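Local coordinates for protein thiol peroxidase (Aquifex aeolicus, PDB 2YZH) that probably reduces hydrogen peroxide and organic hydroperoxides to water and alcohols with electrons from thioredoxin, protecting the cell against oxidative stress, at residues V51-P56 / V80-V85; K69-M74 / I102-V107. All blocks are in the same frame, centred on the assembly; numbering follows the deposited sequence.

Contact 1: residues V51-P56 / V80-V85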
loop_
_atom_site.group_PDB
_atom_site.type_symbol
_atom_site.label_atom_id
_atom_site.label_comp_id
_atom_site.label_asym_id
_atom_site.label_seq_id
_atom_site.Cartn_x
_atom_site.Cartn_y
_atom_site.Cartn_z
ATOM N N VAL D 51 -15.380 20.645 2.671
ATOM C CA VAL D 51 -14.422 21.167 1.711
ATOM C C VAL D 51 -13.122 20.411 1.954
ATOM O O VAL D 51 -12.515 20.534 3.015
ATOM C CB VAL D 51 -14.174 22.678 1.905
ATOM C CG1 VAL D 51 -13.148 23.175 0.884
ATOM C CG2 VAL D 51 -15.483 23.441 1.756
ATOM N N ILE D 52 -12.718 19.615 0.972
ATOM C CA ILE D 52 -11.500 18.824 1.067
ATOM C C ILE D 52 -10.482 19.418 0.103
ATOM O O ILE D 52 -10.700 19.451 -1.105
ATOM C CB ILE D 52 -11.783 17.358 0.700
ATOM C CG1 ILE D 52 -12.853 16.796 1.639
ATOM C CG2 ILE D 52 -10.506 16.536 0.785
ATOM C CD1 ILE D 52 -13.332 15.406 1.268
ATOM N N ILE D 53 -9.371 19.886 0.657
ATOM C CA ILE D 53 -8.316 20.515 -0.120
ATOM C C ILE D 53 -7.073 19.636 -0.093
ATOM O O ILE D 53 -6.501 19.403 0.967
ATOM C CB ILE D 53 -7.977 21.899 0.488
ATOM C CG1 ILE D 53 -9.245 22.760 0.520
ATOM C CG2 ILE D 53 -6.851 22.565 -0.299
ATOM C CD1 ILE D 53 -9.144 24.010 1.380
ATOM N N THR D 54 -6.653 19.136 -1.248
ATOM C CA THR D 54 -5.465 18.296 -1.270
ATOM C C THR D 54 -4.249 19.079 -1.736
ATOM O O THR D 54 -4.344 19.936 -2.616
ATOM C CB THR D 54 -5.654 17.055 -2.172
ATOM O OG1 THR D 54 -5.952 17.466 -3.514
ATOM C CG2 THR D 54 -6.796 16.183 -1.635
ATOM N N VAL D 55 -3.114 18.805 -1.110
ATOM C CA VAL D 55 -1.867 19.461 -1.466
ATOM C C VAL D 55 -0.714 18.466 -1.392
ATOM O O VAL D 55 -0.772 17.469 -0.668
ATOM C CB VAL D 55 -1.542 20.670 -0.526
ATOM C CG1 VAL D 55 -2.693 21.671 -0.537
ATOM C CG2 VAL D 55 -1.267 20.186 0.898
ATOM N N PRO D 56 0.347 18.716 -2.164
ATOM C CA PRO D 56 1.525 17.849 -2.184
ATOM C C PRO D 56 2.192 17.769 -0.810
ATOM O O PRO D 56 2.472 16.685 -0.311
ATOM C CB PRO D 56 2.420 18.517 -3.225
ATOM C CG PRO D 56 1.434 19.074 -4.190
ATOM C CD PRO D 56 0.382 19.677 -3.282
ATOM N N VAL D 80 -19.874 24.706 7.630
ATOM C CA VAL D 80 -18.875 24.108 6.751
ATOM C C VAL D 80 -17.752 23.453 7.547
ATOM O O VAL D 80 -17.442 23.864 8.666
ATOM C CB VAL D 80 -18.265 25.167 5.796
ATOM C CG1 VAL D 80 -17.357 26.111 6.572
ATOM C CG2 VAL D 80 -17.499 24.482 4.675
ATOM N N ASP D 81 -17.156 22.420 6.969
ATOM C CA ASP D 81 -16.056 21.708 7.606
ATOM C C ASP D 81 -14.952 21.614 6.557
ATOM O O ASP D 81 -15.082 20.878 5.580
ATOM C CB ASP D 81 -16.516 20.312 8.041
ATOM C CG ASP D 81 -15.419 19.522 8.714
ATOM O OD1 ASP D 81 -14.815 20.038 9.679
ATOM O OD2 ASP D 81 -15.159 18.380 8.282
ATOM N N VAL D 82 -13.879 22.375 6.759
ATOM C CA VAL D 82 -12.763 22.414 5.814
ATOM C C VAL D 82 -11.534 21.648 6.294
ATOM O O VAL D 82 -11.031 21.878 7.394
ATOM C CB VAL D 82 -12.354 23.882 5.522
ATOM C CG1 VAL D 82 -11.299 23.931 4.437
ATOM C CG2 VAL D 82 -13.576 24.682 5.108
ATOM N N THR D 83 -11.040 20.746 5.450
ATOM C CA THR D 83 -9.876 19.944 5.792
ATOM C C THR D 83 -8.831 19.979 4.681
ATOM O O THR D 83 -9.157 19.759 3.515
ATOM C CB THR D 83 -10.265 18.467 6.023
ATOM O OG1 THR D 83 -11.326 18.385 6.987
ATOM C CG2 THR D 83 -9.066 17.677 6.538
ATOM N N VAL D 84 -7.584 20.267 5.044
ATOM C CA VAL D 84 -6.473 20.275 4.085
ATOM C C VAL D 84 -5.791 18.917 4.250
ATOM O O VAL D 84 -5.353 18.578 5.347
ATOM C CB VAL D 84 -5.450 21.392 4.393
ATOM C CG1 VAL D 84 -4.270 21.296 3.431
ATOM C CG2 VAL D 84 -6.114 22.759 4.257
ATOM N N VAL D 85 -5.698 18.146 3.171
ATOM C CA VAL D 85 -5.108 16.808 3.242
ATOM C C VAL D 85 -3.851 16.616 2.403
ATOM O O VAL D 85 -3.792 17.052 1.256
ATOM C CB VAL D 85 -6.139 15.743 2.803
ATOM C CG1 VAL D 85 -5.541 14.339 2.929
ATOM C CG2 VAL D 85 -7.395 15.865 3.650
#

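Contact 2: residues K69-M74 / I102-V107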
loop_
_atom_site.group_PDB
_atom_site.type_symbol
_atom_site.label_atom_id
_atom_site.label_comp_id
_atom_site.label_asym_id
_atom_site.label_seq_id
_atom_site.Cartn_x
_atom_site.Cartn_y
_atom_site.Cartn_z
ATOM N N LYS D 69 -4.117 31.027 3.094
ATOM C CA LYS D 69 -5.147 31.780 2.393
ATOM C C LYS D 69 -6.538 31.196 2.639
ATOM O O LYS D 69 -7.501 31.936 2.843
ATOM C CB LYS D 69 -4.832 31.822 0.891
ATOM C CG LYS D 69 -5.542 32.947 0.142
ATOM C CD LYS D 69 -4.910 33.209 -1.227
ATOM C CE LYS D 69 -3.437 33.605 -1.109
ATOM N NZ LYS D 69 -2.793 33.854 -2.438
ATOM N N PHE D 70 -6.651 29.872 2.622
ATOM C CA PHE D 70 -7.944 29.246 2.876
ATOM C C PHE D 70 -8.337 29.420 4.339
ATOM O O PHE D 70 -9.513 29.573 4.656
ATOM C CB PHE D 70 -7.913 27.759 2.512
ATOM C CG PHE D 70 -8.332 27.478 1.095
ATOM C CD1 PHE D 70 -9.602 27.836 0.652
ATOM C CD2 PHE D 70 -7.459 26.868 0.202
ATOM C CE1 PHE D 70 -9.998 27.591 -0.661
ATOM C CE2 PHE D 70 -7.845 26.617 -1.111
ATOM C CZ PHE D 70 -9.118 26.981 -1.543
ATOM N N ASN D 71 -7.350 29.398 5.228
ATOM C CA ASN D 71 -7.616 29.575 6.652
ATOM C C ASN D 71 -8.224 30.961 6.876
ATOM O O ASN D 71 -9.136 31.134 7.689
ATOM C CB ASN D 71 -6.320 29.438 7.455
ATOM C CG ASN D 71 -6.554 29.504 8.957
ATOM O OD1 ASN D 71 -7.218 28.638 9.532
ATOM N ND2 ASN D 71 -6.014 30.539 9.598
ATOM N N GLU D 72 -7.720 31.943 6.135
ATOM C CA GLU D 72 -8.196 33.321 6.231
ATOM C C GLU D 72 -9.624 33.517 5.732
ATOM O O GLU D 72 -10.478 34.026 6.457
ATOM C CB GLU D 72 -7.283 34.249 5.431
ATOM C CG GLU D 72 -5.928 34.505 6.047
ATOM C CD GLU D 72 -5.002 35.242 5.098
ATOM O OE1 GLU D 72 -5.446 36.243 4.492
ATOM O OE2 GLU D 72 -3.832 34.825 4.961
ATOM N N ILE D 73 -9.873 33.117 4.487
ATOM C CA ILE D 73 -11.183 33.287 3.866
ATOM C C ILE D 73 -12.325 32.433 4.408
ATOM O O ILE D 73 -13.494 32.735 4.160
ATOM C CB ILE D 73 -11.100 33.078 2.337
ATOM C CG1 ILE D 73 -10.583 31.673 2.024
ATOM C CG2 ILE D 73 -10.185 34.128 1.720
ATOM C CD1 ILE D 73 -10.428 31.400 0.538
ATOM N N MET D 74 -12.000 31.372 5.140
ATOM C CA MET D 74 -13.039 30.514 5.705
ATOM C C MET D 74 -13.272 30.869 7.174
ATOM O O MET D 74 -14.109 30.265 7.840
ATOM C CB MET D 74 -12.640 29.038 5.602
ATOM C CG MET D 74 -12.416 28.520 4.189
ATOM S SD MET D 74 -13.845 28.687 3.106
ATOM C CE MET D 74 -14.874 27.338 3.645
ATOM N N ILE D 102 -2.773 27.946 12.323
ATOM C CA ILE D 102 -3.957 27.578 11.554
ATOM C C ILE D 102 -5.031 27.090 12.522
ATOM O O ILE D 102 -4.896 26.020 13.118
ATOM C CB ILE D 102 -3.630 26.455 10.543
ATOM C CG1 ILE D 102 -2.528 26.924 9.591
ATOM C CG2 ILE D 102 -4.877 26.081 9.749
ATOM C CD1 ILE D 102 -2.936 28.101 8.728
ATOM N N GLN D 103 -6.100 27.871 12.671
ATOM C CA GLN D 103 -7.174 27.516 13.595
ATOM C C GLN D 103 -8.555 27.394 12.957
ATOM O O GLN D 103 -9.454 26.785 13.536
ATOM C CB GLN D 103 -7.258 28.553 14.720
ATOM C CG GLN D 103 -5.944 28.852 15.429
ATOM C CD GLN D 103 -5.408 27.666 16.201
ATOM O OE1 GLN D 103 -6.113 27.075 17.020
ATOM N NE2 GLN D 103 -4.152 27.313 15.950
ATOM N N ASN D 104 -8.735 27.972 11.775
ATOM C CA ASN D 104 -10.036 27.936 11.117
ATOM C C ASN D 104 -10.283 26.718 10.239
ATOM O O ASN D 104 -11.416 26.450 9.850
ATOM C CB ASN D 104 -10.237 29.210 10.302
ATOM C CG ASN D 104 -10.109 30.454 11.148
ATOM O OD1 ASN D 104 -10.737 30.561 12.205
ATOM N ND2 ASN D 104 -9.293 31.400 10.695
ATOM N N VAL D 105 -9.222 25.992 9.912
ATOM C CA VAL D 105 -9.357 24.795 9.098
ATOM C C VAL D 105 -8.581 23.672 9.765
ATOM O O VAL D 105 -7.731 23.916 10.623
ATOM C CB VAL D 105 -8.822 25.007 7.661
ATOM C CG1 VAL D 105 -9.598 26.124 6.981
ATOM C CG2 VAL D 105 -7.345 25.324 7.690
ATOM N N THR D 106 -8.888 22.441 9.376
ATOM C CA THR D 106 -8.222 21.274 9.932
ATOM C C THR D 106 -7.223 20.716 8.920
ATOM O O THR D 106 -7.498 20.683 7.721
ATOM C CB THR D 106 -9.250 20.161 10.265
ATOM O OG1 THR D 106 -10.193 20.648 11.228
ATOM C CG2 THR D 106 -8.551 18.927 10.818
ATOM N N VAL D 107 -6.051 20.316 9.394
ATOM C CA VAL D 107 -5.067 19.708 8.512
ATOM C C VAL D 107 -5.083 18.238 8.911
ATOM O O VAL D 107 -5.259 17.913 10.085
ATOM C CB VAL D 107 -3.643 20.286 8.713
ATOM C CG1 VAL D 107 -3.628 21.765 8.369
ATOM C CG2 VAL D 107 -3.178 20.064 10.147
HETATM O O HOH W 1 -5.947 30.773 12.511
#

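Contact 1: residues V51-P56 / V80-V85
Val51 and Ile53 each use both backbone polar groups toward 80-85, giving N to Asp81 O and Thr83 O and taking Thr83 N and Val85 N on their carbonyls; Val55 N to Val85 O completes five bonds. The shortest joins Val85 N to Ile53 O at 2.7 Å, and Thr83 N meets Val51 O head-on, with a C=O...N angle of 178°. Each residue of 51-54 pairs in parallel with one of 82-85, and the two strand axes are turned 19° against each other, the twist of neighbouring strands in a sheet. CA-H...O contacts fill the spaces between, the shortest from Val84 CA to Ile53 O at 3.2 Å.

Apolar packing is closest on the face of Val51, Ile53, Val82 and Val84. With CG1 beside its backbone N (chi1 -57°) and an extended chain, Ile53 sends CD1 back along the strand to Val82 CG1, 3.7 Å away. Val51 and Val82 lie side by side, while Val51 CG2 meets Val80 CG2 at 3.7 Å. On the reverse face, Ile52 CG2 approaches Val85 CG2 more loosely, and Thr54 OG1 bonds instead to Ala133 O.

Parallel neighbours joined through helix 61-73 form the beta-alpha-beta unit of the thioredoxin fold; Val55 lies near Cys63, the predicted peroxidatic cysteine.

Contact 2: residues K69-M74 / I102-V107
Between helix 61-73 and the loop entering strand 106-109, one helical asparagine, Asn71, receives the backbone of Asn104 and Val105. Its CG stands anti to the backbone N (chi1 -175°), which carries the amide out to the loop. OD1 accepts Asn104 N at 2.8 Å in the carbonyl plane, although the N-H is bent away from a straight line to OD1, and a longer, weak bond of 3.3 Å comes from Val105 N to the same OD1. The other end of the amide reaches the loop through water: Asn71 ND2 and Gln103 N both donate to one molecule, each at 2.9 Å.

Asn104 answers with its own side chain. Its ND2 donates to Asn71 O at 3.0 Å from above the carbonyl plane, 44° out of it, so this bond does not follow a lone pair. The two side chains cross at about a right angle, yet their amide planes are only 21° apart.

Apolar groups border the polar cluster. Ile102 places CG2 3.5 Å from Asn71 OD1 and CD1 3.9 Å from Asn71 CB, and Val105 CG1 lies 4.0 Å from Asn71 CA. An alanine at Asn71 would remove OD1 and ND2, and is likely to leave Asn104 N without its acceptor and the loop freer to shift.

Beyond the pair, Phe70 packs edge-to-face with Tyr160 of helix 160-170, Met74 and Val105 rest on Val82 of strand 80-86, and Ile102 touches Phe96 of helix 90-100.

In the fold
From the N terminus, strand 49-54 leads into helix 61-73, and the chain returns as strand 80-86 to close contact 1, with 23 residues between its two segments. Contact 2 begins inside that connection, on the helix, and closes only after helix 90-100, when the chain approaches strand 106-109. The two closures therefore cross instead of nesting. Their centres are 9 Å apart, and they meet directly: Val82 O and Val84 N make probable backbone hydrogen bonds to Thr106, while Ile53 CD1 packs on Phe70 CD2 at 3.5 Å. Together they tie strands 49-54 and 80-86, and the loop that leads into their parallel neighbour 106-109, to the helix lying over them.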